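Local structure of glutamine synthetase (Helicobacter pylori, 5ZLI) at residues 146-151 with 159-164; 185-190 with 271-276; 51-56 with 79-84; 39-44 with 55-60; 122-127 with 384-389. The protein is a class I-beta glutamine synthetase, a twelve-subunit enzyme whose chains each join a beta-grasp domain to a larger catalytic domain. All blocks are in the same frame, centred on the assembly; numbering follows the deposited sequence.

Contact 1 (146-151 with 159-164); sequences DSIKIK and YEVDSE
D146 meets the far strand through both its backbone and its carboxylate. Its N donates to D162 O at 2.8 Å, while its side chain leans toward S163 and E164; OD2 stops 3.4 Å from S163 CA. The turn that CG makes beside the backbone N (chi1 -62°) brings the carboxylate there, and OD1 is taken up in a salt bridge with K261. S147 shares the same acceptor: its N reaches D162 O at 3.3 Å, so two successive N-H groups grip one oxygen. The bond back runs from D162 N to S147 O (2.9 Å), and the two CB atoms lie side by side on the face that also carries K149 and E160. I148 turns to the other face, where its CD1 touches V161 CG1 at 3.8 Å, the two side chains crossing at a slant. K149 restores the regular pairing, its N bonding to E160 O at 2.9 Å and its O taking a weak bond from E160 N. Its extended side chain runs beside E160, but NZ stays 4.8 Å from E160 OE1 and bonds S173 of a third subunit. I150 faces Y159 as a non-hydrogen-bonded pair. Backbone groups of I148 and I150 bond to the third subunit, and those of Y159 and V161 to a second, so both outer edges of the hairpin are bonded to neighbouring subunits. The whole is an antiparallel beta hairpin that begins with a classic beta bulge, D146 and S147 opposite D162.

Contact 2 (185-190 with 271-276); sequences GKQGGY and YGDNGS
Q187 lies against D273 along the first half of its side chain. CB is 3.6 Å from D273 OD1, and CG comes nearer the same oxygen, at 3.1 Å. Beyond that the chain stays extended, with its amide plane turned 65° from the carboxylate, until OE1 ends 3.7 Å from N274 OD1, the two side chains crossing at about a right angle. The first torsion, with CG beside the backbone N, keeps the side chain on the same side as its own N-H, and that N-H also points at the carboxylate: Q187 N gives D273 OD2 a weak bond of 3.2 Å. The other carboxylate oxygen is occupied from within its own loop, since N274 N donates to D273 OD1 at 2.8 Å from above the carboxylate plane. D273 thus links the loops weakly while steadying the backbone just after it. Nearby, K186 brings CG and CD close to the carbonyl oxygen of G272, with CD 3.2 Å from G272 O, and slides past D273 in the opposite direction. Q187 is the third residue of a type II turn from G185 to G188, with the positive phi (74°) that position takes; G188 N closes the turn onto G185 O. Residues 185-190 lie in the long connection that runs from strand 156-162 to helix 200-212; residues 271-276 lie in the one between strands 262-264 and 278-286. Y190 and N274 both pack on V224, and D273 on A225, just before strand 228-237, while K186 and Y271 reach a second subunit.

Contact 3 (51-56 with 79-84); sequences GMLKEG and PDLVRY
L53 and P79 approach to 6.1 Å between their CA atoms, where residues 51-53, with helical backbone angles, come up against strand 74-81; the two backbones do not pair, and side chains make most of the join. L53 carries it by dividing its two methyls. With CG beside the backbone N (chi1 -67°), the branch opens toward the strand: L53 CD2 lies 3.9 Å from P79 CG, and L53 CD1 meets L81 CD1 at the same distance. L53 crosses each of the two at about a right angle, and its carbonyl oxygen lies 4.0 Å from P79 CD, so CB and CG of the proline meet the methyl and CD the carbonyl oxygen. P79 and L81 are two apart on the strand and both turn to this side, whereas D80 between them turns away to salt bridges with R115 and K119. This is the hydrophobic interior of the beta-grasp domain, in which helix 9-20 packs on the sheet: I12 of that helix touches both L53 and L81, F15 also touches L81, and V97 and C99 of strand 94-103 lie against P79. The chain bends directly after the contact. L81 is the centre of an inverse gamma turn, closed by a weak bond of 3.0 Å from V82 N to D80 O. On the other segment the turn is held by G51 O, which accepts from both K54 N and E55 N.

Contact 4 (39-44 with 55-60); sequences NHIAYS and EGIPFD
I57 pushes its branched side chain between I41 and Y43, and its CG2 touches both. That methyl is anti to the backbone N of I57, which directs it to I41 and Y43; it sits 3.7 Å from Y43 CE1, at the ring edge and near the ring plane, and 4.1 Å from I41 CD1. The other branch, CG1, folds beside the backbone N (chi1 -77°) and reaches the same CE1, also at 3.7 Å, so both branches of the isoleucine touch this corner of the ring. I41 answers with a fully stretched chain: CG1 anti to the backbone N and CD1 anti again (chi2 177°), which makes its last methyl the part that meets I57. The strands 39-44 and 57-60 do not pair. Their axes stay 10.1 Å apart and cross at 132°, consistent with the curl of the beta-grasp sheet to which both belong: 38-44 bonds to 26-32, and 57-60 bonds to 74-81. I41, Y43 and I57 fill the interval between the two strands together with L77, P79 and F29. The hydroxyl end of Y43 runs on beyond I57 until OH is 3.8 Å from P58 CD, the tyrosine and proline crossing at about a right angle. On its other edge, strand 39-44 forms an antiparallel ladder through A42 and Y43 with a strand of a third subunit, and V219 of that subunit packs on I41.

Contact 5 (122-127 with 384-389); sequences LQHLKD and ILMAGM
M389 lays its thioether end beside the ring of H124, SD standing 4.5 Å from the ring centroid and the CE methyl close to the ring. The sulfur comes in obliquely, and the side chains run past one another in opposite directions. A bend at the last torsion (chi3 67°) brings the methyl round, so that it also lies 3.7 Å from L125 CA, while SD touches L125 CB at the same distance. A second methionine reaches the same imidazole: M386, bent at both of its outer torsions, sets SD 4.7 Å from the ring centroid, again obliquely, with CE 3.8 Å from H124 ND1. H124 therefore makes Met-aromatic contacts with two methionines a little under one helical turn apart. L125 carries the rest of the seam. Its CD2 meets L385 CD1 at 4.1 Å, the two leucines crossing at about a right angle, and the other methyl of L385 approaches the backbone at L122 CA. Both leucines also rest on A134 of strand 133-145, whereas M386 and H124 border the segment 440-445. The helix axes are 10.2 Å apart and inclined by 29°, close to parallel, and the contact is made mainly by side chains, with no backbone pairing. Helices 114-128 and 377-393 thus pack side by side against the beta sheet of the catalytic domain, a layered alpha/beta arrangement that brings together helices far apart in the sequence.

In the fold
Contacts 4 and 3 come first along the chain and form one neighbourhood of the beta-grasp domain: their centres are about 10 Å apart, they share E55 and G56, and I57 CD1 touches M52 O in the preceding loop and P79 on the neighbouring strand 74-81. The other three belong to the catalytic domain. Contact 5 opens at 122-127 and closes at 384-389, with contact 1 and then contact 2 inside that loop. Contacts 1 and 2, centres about 16 Å apart, both touch the second subunit, and contacts 1 and 4 both meet the third. Contact 5 lies about 41 Å from contact 1, centre to centre. Both domains thus contribute to joining the twelve subunits.

Contact 1 (146-151 with 159-164)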
# COMPACT_ATOMS: atom_id res chain seq x y z
N ASP B 146 21.64 -17.67 5.40
CA ASP B 146 20.36 -17.23 5.96
C ASP B 146 19.19 -17.80 5.19
O ASP B 146 18.15 -18.13 5.77
CB ASP B 146 20.25 -15.69 5.99
CG ASP B 146 21.31 -15.06 6.85
OD1 ASP B 146 21.67 -15.69 7.86
OD2 ASP B 146 21.75 -13.93 6.53
N SER B 147 19.35 -17.89 3.88
CA SER B 147 18.27 -18.23 2.98
C SER B 147 18.81 -18.96 1.76
O SER B 147 19.92 -18.70 1.29
CB SER B 147 17.53 -16.97 2.53
OG SER B 147 16.58 -17.24 1.51
N ILE B 148 18.00 -19.86 1.25
CA ILE B 148 18.26 -20.51 -0.02
C ILE B 148 16.92 -20.57 -0.73
O ILE B 148 15.90 -20.85 -0.10
CB ILE B 148 18.93 -21.88 0.18
CG1 ILE B 148 18.85 -22.71 -1.10
CG2 ILE B 148 18.43 -22.54 1.42
CD1 ILE B 148 19.57 -22.05 -2.29
N LYS B 149 16.87 -20.15 -2.00
CA LYS B 149 15.63 -20.15 -2.77
C LYS B 149 15.91 -20.79 -4.11
O LYS B 149 16.88 -20.43 -4.78
CB LYS B 149 15.07 -18.74 -2.98
CG LYS B 149 14.68 -18.00 -1.70
CD LYS B 149 13.73 -16.84 -1.99
CE LYS B 149 13.84 -15.76 -0.90
NZ LYS B 149 13.08 -14.52 -1.24
N ILE B 150 15.07 -21.74 -4.50
CA ILE B 150 15.31 -22.53 -5.70
C ILE B 150 14.04 -22.62 -6.52
O ILE B 150 12.92 -22.52 -6.01
CB ILE B 150 15.84 -23.93 -5.36
CG1 ILE B 150 16.92 -23.85 -4.29
CG2 ILE B 150 16.37 -24.62 -6.59
CD1 ILE B 150 17.17 -25.18 -3.66
N LYS B 151 14.22 -22.79 -7.83
CA LYS B 151 13.10 -22.93 -8.75
C LYS B 151 13.56 -23.79 -9.92
O LYS B 151 14.51 -23.41 -10.63
CB LYS B 151 12.61 -21.56 -9.24
CG LYS B 151 11.41 -21.59 -10.13
CD LYS B 151 10.13 -21.85 -9.39
CE LYS B 151 8.96 -21.81 -10.35
NZ LYS B 151 8.97 -20.54 -11.12
N TYR B 159 18.35 -20.07 -8.49
CA TYR B 159 18.79 -20.25 -7.11
C TYR B 159 19.22 -18.91 -6.53
O TYR B 159 19.57 -17.96 -7.24
CB TYR B 159 19.92 -21.29 -7.00
CG TYR B 159 21.34 -20.81 -7.25
CD1 TYR B 159 22.07 -20.14 -6.27
CD2 TYR B 159 21.99 -21.11 -8.44
CE1 TYR B 159 23.38 -19.73 -6.49
CE2 TYR B 159 23.30 -20.72 -8.67
CZ TYR B 159 23.98 -20.03 -7.69
OH TYR B 159 25.28 -19.62 -7.91
N GLU B 160 19.18 -18.84 -5.21
CA GLU B 160 19.71 -17.68 -4.52
C GLU B 160 20.05 -18.07 -3.09
O GLU B 160 19.15 -18.37 -2.29
CB GLU B 160 18.72 -16.55 -4.53
CG GLU B 160 19.24 -15.38 -3.73
CD GLU B 160 18.14 -14.43 -3.33
OE1 GLU B 160 17.79 -14.42 -2.11
OE2 GLU B 160 17.63 -13.71 -4.23
N VAL B 161 21.31 -18.04 -2.77
CA VAL B 161 21.69 -18.12 -1.38
C VAL B 161 21.77 -16.70 -0.88
O VAL B 161 22.00 -15.76 -1.65
CB VAL B 161 23.03 -18.85 -1.21
CG1 VAL B 161 22.84 -20.28 -1.59
CG2 VAL B 161 24.06 -18.20 -2.07
N ASP B 162 21.58 -16.51 0.42
CA ASP B 162 21.69 -15.19 0.97
C ASP B 162 22.31 -15.32 2.34
O ASP B 162 22.10 -16.30 3.05
CB ASP B 162 20.36 -14.45 1.04
CG ASP B 162 20.52 -12.94 0.93
OD1 ASP B 162 20.88 -12.47 -0.18
OD2 ASP B 162 20.32 -12.22 1.94
N SER B 163 23.11 -14.31 2.68
CA SER B 163 23.86 -14.25 3.92
C SER B 163 24.02 -12.79 4.30
O SER B 163 24.11 -11.92 3.42
CB SER B 163 25.25 -14.87 3.81
OG SER B 163 25.81 -15.04 5.10
N GLU B 164 24.07 -12.53 5.60
CA GLU B 164 24.26 -11.16 6.02
C GLU B 164 25.66 -10.65 5.68
O GLU B 164 25.84 -9.45 5.49
CB GLU B 164 24.01 -11.02 7.50
CG GLU B 164 23.84 -9.59 7.91
CD GLU B 164 23.19 -9.49 9.25
OE1 GLU B 164 23.39 -10.43 10.06
OE2 GLU B 164 22.46 -8.49 9.48

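Contact 2 (185-190 with 271-276)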
# COMPACT_ATOMS: atom_id res chain seq x y z
N GLY B 185 35.45 -9.45 2.28
CA GLY B 185 35.32 -9.48 0.85
C GLY B 185 35.04 -10.89 0.36
O GLY B 185 35.26 -11.89 1.05
N LYS B 186 34.50 -10.97 -0.85
CA LYS B 186 34.67 -12.19 -1.61
C LYS B 186 36.10 -12.67 -1.40
O LYS B 186 37.06 -11.91 -1.61
CB LYS B 186 34.39 -11.94 -3.10
CG LYS B 186 33.91 -13.19 -3.85
CD LYS B 186 33.39 -12.89 -5.25
CE LYS B 186 31.99 -12.28 -5.23
NZ LYS B 186 31.53 -11.89 -6.60
N GLN B 187 36.25 -13.89 -0.89
CA GLN B 187 37.54 -14.50 -0.61
C GLN B 187 38.24 -13.90 0.63
O GLN B 187 39.44 -14.10 0.81
CB GLN B 187 38.47 -14.39 -1.84
CG GLN B 187 38.19 -15.44 -2.91
CD GLN B 187 39.36 -15.67 -3.87
OE1 GLN B 187 40.24 -16.51 -3.59
NE2 GLN B 187 39.38 -14.94 -4.99
N GLY B 188 37.51 -13.25 1.54
CA GLY B 188 38.16 -12.59 2.65
C GLY B 188 37.90 -13.13 4.04
O GLY B 188 38.33 -12.50 5.01
N GLY B 189 37.25 -14.29 4.18
CA GLY B 189 36.84 -14.76 5.50
C GLY B 189 37.93 -15.36 6.37
O GLY B 189 37.65 -15.79 7.49
N TYR B 190 39.17 -15.38 5.88
CA TYR B 190 40.27 -16.03 6.58
C TYR B 190 41.34 -15.02 7.03
O TYR B 190 42.18 -14.58 6.22
CB TYR B 190 40.85 -17.10 5.67
CG TYR B 190 41.86 -18.05 6.28
CD1 TYR B 190 43.18 -17.65 6.49
CD2 TYR B 190 41.51 -19.35 6.60
CE1 TYR B 190 44.11 -18.52 7.02
CE2 TYR B 190 42.43 -20.23 7.13
CZ TYR B 190 43.72 -19.81 7.34
OH TYR B 190 44.64 -20.67 7.88
N TYR B 271 29.55 -18.65 -7.00
CA TYR B 271 30.49 -18.42 -8.08
C TYR B 271 31.49 -17.35 -7.64
O TYR B 271 31.15 -16.39 -6.95
CB TYR B 271 29.77 -18.00 -9.35
CG TYR B 271 30.70 -17.88 -10.52
CD1 TYR B 271 31.36 -18.99 -11.02
CD2 TYR B 271 30.96 -16.65 -11.11
CE1 TYR B 271 32.24 -18.88 -12.10
CE2 TYR B 271 31.84 -16.53 -12.18
CZ TYR B 271 32.48 -17.65 -12.67
OH TYR B 271 33.35 -17.55 -13.74
N GLY B 272 32.74 -17.56 -7.99
CA GLY B 272 33.74 -16.55 -7.71
C GLY B 272 34.22 -16.49 -6.28
O GLY B 272 34.95 -15.55 -5.93
N ASP B 273 33.89 -17.48 -5.46
CA ASP B 273 34.47 -17.57 -4.13
C ASP B 273 34.86 -19.02 -3.89
O ASP B 273 34.53 -19.91 -4.69
CB ASP B 273 33.54 -17.06 -3.04
CG ASP B 273 34.32 -16.47 -1.85
OD1 ASP B 273 35.58 -16.60 -1.81
OD2 ASP B 273 33.68 -15.84 -0.98
N ASN B 274 35.60 -19.24 -2.82
CA ASN B 274 36.19 -20.56 -2.57
C ASN B 274 35.11 -21.61 -2.44
O ASN B 274 34.03 -21.36 -1.90
CB ASN B 274 37.03 -20.56 -1.29
CG ASN B 274 38.49 -20.40 -1.56
OD1 ASN B 274 38.91 -19.81 -2.56
ND2 ASN B 274 39.29 -20.97 -0.69
N GLY B 275 35.41 -22.81 -2.95
CA GLY B 275 34.53 -23.93 -2.73
C GLY B 275 34.81 -24.57 -1.38
O GLY B 275 35.74 -24.21 -0.66
N SER B 276 33.97 -25.53 -1.03
CA SER B 276 34.16 -26.28 0.20
C SER B 276 34.87 -27.58 -0.13
O SER B 276 34.54 -28.25 -1.10
CB SER B 276 32.82 -26.54 0.88
OG SER B 276 32.28 -25.30 1.32

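Contact 3 (51-56 with 79-84)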
# COMPACT_ATOMS: atom_id res chain seq x y z
N GLY B 51 16.19 -59.38 20.77
CA GLY B 51 16.26 -60.03 19.47
C GLY B 51 16.28 -59.10 18.28
O GLY B 51 16.81 -59.45 17.22
N MET B 52 15.66 -57.92 18.41
CA MET B 52 15.64 -56.96 17.31
C MET B 52 17.00 -56.33 17.08
O MET B 52 17.25 -55.80 15.99
CB MET B 52 14.61 -55.87 17.61
CG MET B 52 13.58 -55.65 16.54
SD MET B 52 11.98 -55.76 17.33
CE MET B 52 12.08 -54.37 18.43
N LEU B 53 17.92 -56.43 18.05
CA LEU B 53 19.28 -55.93 17.88
C LEU B 53 20.19 -56.97 17.29
O LEU B 53 21.31 -56.64 16.87
CB LEU B 53 19.85 -55.45 19.22
CG LEU B 53 19.22 -54.22 19.88
CD1 LEU B 53 19.99 -53.77 21.13
CD2 LEU B 53 19.21 -53.09 18.84
N LYS B 54 19.71 -58.21 17.22
CA LYS B 54 20.43 -59.29 16.59
C LYS B 54 19.85 -59.50 15.21
O LYS B 54 20.49 -59.14 14.21
CB LYS B 54 20.33 -60.56 17.44
CG LYS B 54 21.30 -60.61 18.63
CD LYS B 54 22.32 -61.77 18.51
CE LYS B 54 23.56 -61.38 17.69
NZ LYS B 54 24.50 -62.52 17.41
N GLU B 55 18.63 -60.05 15.16
CA GLU B 55 17.97 -60.25 13.87
C GLU B 55 18.01 -58.96 13.06
O GLU B 55 18.63 -58.90 12.00
CB GLU B 55 16.54 -60.76 14.08
CG GLU B 55 16.45 -62.29 14.28
CD GLU B 55 15.02 -62.87 14.21
OE1 GLU B 55 14.78 -63.77 13.37
OE2 GLU B 55 14.12 -62.41 14.97
N GLY B 56 17.44 -57.89 13.61
CA GLY B 56 17.53 -56.62 12.93
C GLY B 56 16.20 -55.91 12.82
O GLY B 56 15.20 -56.26 13.44
N PRO B 79 21.81 -53.07 13.53
CA PRO B 79 22.43 -52.02 14.35
C PRO B 79 23.84 -52.41 14.74
O PRO B 79 24.13 -53.58 15.03
CB PRO B 79 21.50 -51.94 15.57
CG PRO B 79 20.21 -52.63 15.14
CD PRO B 79 20.65 -53.69 14.19
N ASP B 80 24.75 -51.44 14.69
CA ASP B 80 26.09 -51.57 15.25
C ASP B 80 26.14 -50.73 16.52
O ASP B 80 25.90 -49.51 16.49
CB ASP B 80 27.17 -51.16 14.24
CG ASP B 80 28.58 -51.58 14.68
OD1 ASP B 80 28.73 -52.13 15.79
OD2 ASP B 80 29.54 -51.41 13.89
N LEU B 81 26.44 -51.37 17.65
CA LEU B 81 26.35 -50.65 18.91
C LEU B 81 27.71 -50.06 19.27
O LEU B 81 28.28 -50.31 20.33
CB LEU B 81 25.82 -51.56 20.00
CG LEU B 81 24.36 -51.87 19.68
CD1 LEU B 81 23.73 -52.89 20.62
CD2 LEU B 81 23.58 -50.58 19.64
N VAL B 82 28.21 -49.23 18.35
CA VAL B 82 29.40 -48.42 18.58
C VAL B 82 29.07 -46.99 18.18
O VAL B 82 28.30 -46.75 17.24
CB VAL B 82 30.64 -48.92 17.82
CG1 VAL B 82 31.07 -50.29 18.34
CG2 VAL B 82 30.37 -48.94 16.32
N ARG B 83 29.66 -46.05 18.91
CA ARG B 83 29.55 -44.62 18.65
C ARG B 83 28.11 -44.13 18.66
O ARG B 83 27.80 -43.08 18.08
CB ARG B 83 30.25 -44.23 17.35
CG ARG B 83 31.75 -44.42 17.47
CD ARG B 83 32.47 -44.06 16.20
NE ARG B 83 32.11 -45.00 15.14
CZ ARG B 83 32.59 -46.23 15.05
NH1 ARG B 83 33.45 -46.70 15.96
NH2 ARG B 83 32.20 -46.99 14.05
N TYR B 84 27.21 -44.87 19.30
CA TYR B 84 25.86 -44.36 19.50
C TYR B 84 25.93 -43.10 20.38
O TYR B 84 26.97 -42.76 20.95
CB TYR B 84 24.93 -45.43 20.09
CG TYR B 84 25.37 -46.13 21.36
CD1 TYR B 84 25.30 -45.50 22.58
CD2 TYR B 84 25.78 -47.46 21.33
CE1 TYR B 84 25.67 -46.14 23.75
CE2 TYR B 84 26.17 -48.12 22.51
CZ TYR B 84 26.10 -47.45 23.71
OH TYR B 84 26.45 -48.04 24.89

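Contact 4 (39-44 with 55-60)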
# COMPACT_ATOMS: atom_id res chain seq x y z
N ASN B 39 19.67 -41.59 6.90
CA ASN B 39 18.26 -41.90 7.05
C ASN B 39 18.01 -42.46 8.44
O ASN B 39 18.94 -42.91 9.10
CB ASN B 39 17.78 -42.88 5.98
CG ASN B 39 17.86 -42.30 4.59
OD1 ASN B 39 16.88 -41.82 4.07
ND2 ASN B 39 19.04 -42.37 3.97
N HIS B 40 16.78 -42.33 8.93
CA HIS B 40 16.47 -42.84 10.26
C HIS B 40 15.06 -43.40 10.35
O HIS B 40 14.18 -43.12 9.52
CB HIS B 40 16.67 -41.77 11.35
CG HIS B 40 15.63 -40.70 11.35
ND1 HIS B 40 14.93 -40.34 12.49
CD2 HIS B 40 15.15 -39.91 10.36
CE1 HIS B 40 14.08 -39.37 12.20
NE2 HIS B 40 14.20 -39.09 10.91
N ILE B 41 14.87 -44.20 11.39
CA ILE B 41 13.61 -44.83 11.74
C ILE B 41 13.62 -45.00 13.25
O ILE B 41 14.54 -45.61 13.81
CB ILE B 41 13.40 -46.17 11.00
CG1 ILE B 41 12.33 -47.01 11.68
CG2 ILE B 41 14.67 -46.91 10.88
CD1 ILE B 41 12.02 -48.30 10.97
N ALA B 42 12.65 -44.43 13.93
CA ALA B 42 12.67 -44.39 15.37
C ALA B 42 11.76 -45.48 15.91
O ALA B 42 10.67 -45.70 15.38
CB ALA B 42 12.24 -43.02 15.89
N TYR B 43 12.23 -46.19 16.92
CA TYR B 43 11.42 -47.17 17.63
C TYR B 43 11.12 -46.64 19.01
O TYR B 43 12.01 -46.10 19.68
CB TYR B 43 12.09 -48.54 17.74
CG TYR B 43 11.72 -49.55 16.66
CD1 TYR B 43 12.44 -49.64 15.45
CD2 TYR B 43 10.66 -50.43 16.86
CE1 TYR B 43 12.10 -50.59 14.49
CE2 TYR B 43 10.32 -51.37 15.90
CZ TYR B 43 11.04 -51.44 14.72
OH TYR B 43 10.67 -52.39 13.78
N SER B 44 9.87 -46.74 19.41
CA SER B 44 9.49 -46.44 20.77
C SER B 44 10.24 -47.39 21.67
O SER B 44 10.07 -48.62 21.57
CB SER B 44 7.97 -46.61 20.91
OG SER B 44 7.44 -46.14 22.15
N GLU B 55 18.63 -60.05 15.16
CA GLU B 55 17.97 -60.25 13.87
C GLU B 55 18.01 -58.96 13.06
O GLU B 55 18.63 -58.90 12.00
CB GLU B 55 16.54 -60.76 14.08
CG GLU B 55 16.45 -62.29 14.28
CD GLU B 55 15.02 -62.87 14.21
OE1 GLU B 55 14.78 -63.77 13.37
OE2 GLU B 55 14.12 -62.41 14.97
N GLY B 56 17.44 -57.89 13.61
CA GLY B 56 17.53 -56.62 12.93
C GLY B 56 16.20 -55.91 12.82
O GLY B 56 15.20 -56.26 13.44
N ILE B 57 16.21 -54.83 12.06
CA ILE B 57 15.03 -54.01 11.88
C ILE B 57 14.60 -54.09 10.42
O ILE B 57 15.41 -53.83 9.53
CB ILE B 57 15.26 -52.56 12.30
CG1 ILE B 57 15.22 -52.44 13.83
CG2 ILE B 57 14.23 -51.67 11.68
CD1 ILE B 57 16.48 -52.88 14.50
N PRO B 58 13.36 -54.49 10.13
CA PRO B 58 12.90 -54.53 8.74
C PRO B 58 12.68 -53.13 8.21
O PRO B 58 12.34 -52.22 8.97
CB PRO B 58 11.57 -55.27 8.82
CG PRO B 58 11.12 -55.17 10.29
CD PRO B 58 12.25 -54.62 11.10
N PHE B 59 12.86 -52.96 6.91
CA PHE B 59 12.49 -51.69 6.28
C PHE B 59 12.30 -51.91 4.78
O PHE B 59 12.52 -53.00 4.26
CB PHE B 59 13.52 -50.59 6.55
CG PHE B 59 14.80 -50.74 5.79
CD1 PHE B 59 15.69 -51.74 6.09
CD2 PHE B 59 15.11 -49.86 4.77
CE1 PHE B 59 16.87 -51.86 5.39
CE2 PHE B 59 16.29 -49.97 4.07
CZ PHE B 59 17.17 -50.97 4.38
N ASP B 60 11.91 -50.84 4.09
CA ASP B 60 11.56 -50.89 2.67
C ASP B 60 12.73 -50.37 1.83
O ASP B 60 12.88 -49.17 1.61
CB ASP B 60 10.29 -50.09 2.43
CG ASP B 60 9.93 -49.98 0.95
OD1 ASP B 60 8.86 -49.40 0.68
OD2 ASP B 60 10.68 -50.48 0.08

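Contact 5 (122-127 with 384-389)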
# COMPACT_ATOMS: atom_id res chain seq x y z
N LEU B 122 38.18 -51.83 4.85
CA LEU B 122 39.15 -51.84 5.93
C LEU B 122 39.52 -53.26 6.35
O LEU B 122 40.61 -53.47 6.89
CB LEU B 122 38.63 -51.05 7.13
CG LEU B 122 39.45 -51.08 8.42
CD1 LEU B 122 40.83 -50.47 8.24
CD2 LEU B 122 38.67 -50.36 9.52
N GLN B 123 38.66 -54.23 6.10
CA GLN B 123 39.06 -55.59 6.46
C GLN B 123 39.94 -56.22 5.38
O GLN B 123 40.81 -57.03 5.72
CB GLN B 123 37.82 -56.43 6.76
CG GLN B 123 37.38 -56.37 8.24
CD GLN B 123 37.03 -54.95 8.80
OE1 GLN B 123 37.30 -53.91 8.19
NE2 GLN B 123 36.42 -54.93 9.98
N HIS B 124 39.78 -55.82 4.11
CA HIS B 124 40.69 -56.28 3.06
C HIS B 124 42.13 -55.88 3.35
O HIS B 124 43.04 -56.55 2.85
CB HIS B 124 40.30 -55.73 1.68
CG HIS B 124 41.35 -55.96 0.62
ND1 HIS B 124 42.11 -54.94 0.10
CD2 HIS B 124 41.77 -57.10 0.02
CE1 HIS B 124 42.96 -55.44 -0.79
NE2 HIS B 124 42.77 -56.75 -0.85
N LEU B 125 42.37 -54.81 4.12
CA LEU B 125 43.74 -54.42 4.43
C LEU B 125 44.34 -55.31 5.52
O LEU B 125 45.44 -55.84 5.37
CB LEU B 125 43.80 -52.94 4.84
CG LEU B 125 45.12 -52.32 5.36
CD1 LEU B 125 46.26 -52.41 4.33
CD2 LEU B 125 44.92 -50.88 5.84
N LYS B 126 43.63 -55.48 6.64
CA LYS B 126 44.15 -56.34 7.69
C LYS B 126 44.39 -57.76 7.16
O LYS B 126 45.32 -58.43 7.62
CB LYS B 126 43.20 -56.33 8.89
CG LYS B 126 41.81 -56.80 8.57
CD LYS B 126 40.87 -56.75 9.76
CE LYS B 126 40.93 -58.03 10.59
NZ LYS B 126 39.61 -58.28 11.26
N ASP B 127 43.60 -58.21 6.18
CA ASP B 127 43.78 -59.56 5.64
C ASP B 127 45.03 -59.66 4.79
O ASP B 127 45.71 -60.69 4.82
CB ASP B 127 42.59 -59.96 4.76
CG ASP B 127 41.31 -60.20 5.55
OD1 ASP B 127 41.32 -60.00 6.78
OD2 ASP B 127 40.29 -60.56 4.90
N ILE B 384 39.46 -44.62 -1.54
CA ILE B 384 40.81 -44.08 -1.36
C ILE B 384 41.75 -45.15 -0.84
O ILE B 384 42.90 -45.27 -1.31
CB ILE B 384 40.78 -42.84 -0.47
CG1 ILE B 384 40.37 -41.64 -1.32
CG2 ILE B 384 42.11 -42.64 0.22
CD1 ILE B 384 39.78 -40.51 -0.55
N LEU B 385 41.29 -45.96 0.12
CA LEU B 385 42.17 -47.00 0.65
C LEU B 385 42.42 -48.09 -0.38
O LEU B 385 43.55 -48.55 -0.52
CB LEU B 385 41.61 -47.58 1.94
CG LEU B 385 42.47 -48.75 2.41
CD1 LEU B 385 43.90 -48.34 2.81
CD2 LEU B 385 41.76 -49.43 3.61
N MET B 386 41.41 -48.48 -1.15
CA MET B 386 41.62 -49.50 -2.18
C MET B 386 42.57 -49.02 -3.26
O MET B 386 43.23 -49.84 -3.90
CB MET B 386 40.30 -49.90 -2.84
CG MET B 386 39.26 -50.59 -1.97
SD MET B 386 39.76 -52.10 -1.15
CE MET B 386 39.87 -53.25 -2.53
N ALA B 387 42.66 -47.72 -3.49
CA ALA B 387 43.58 -47.24 -4.52
C ALA B 387 44.99 -47.11 -4.01
O ALA B 387 45.94 -47.28 -4.78
CB ALA B 387 43.13 -45.89 -5.06
N GLY B 388 45.15 -46.76 -2.74
CA GLY B 388 46.48 -46.72 -2.17
C GLY B 388 47.07 -48.10 -2.02
O GLY B 388 48.27 -48.29 -2.27
N MET B 389 46.23 -49.11 -1.75
CA MET B 389 46.76 -50.46 -1.55
C MET B 389 47.22 -51.06 -2.86
O MET B 389 48.22 -51.78 -2.90
CB MET B 389 45.71 -51.36 -0.91
CG MET B 389 45.46 -51.10 0.56
SD MET B 389 44.18 -52.20 1.21
CE MET B 389 45.06 -53.77 1.07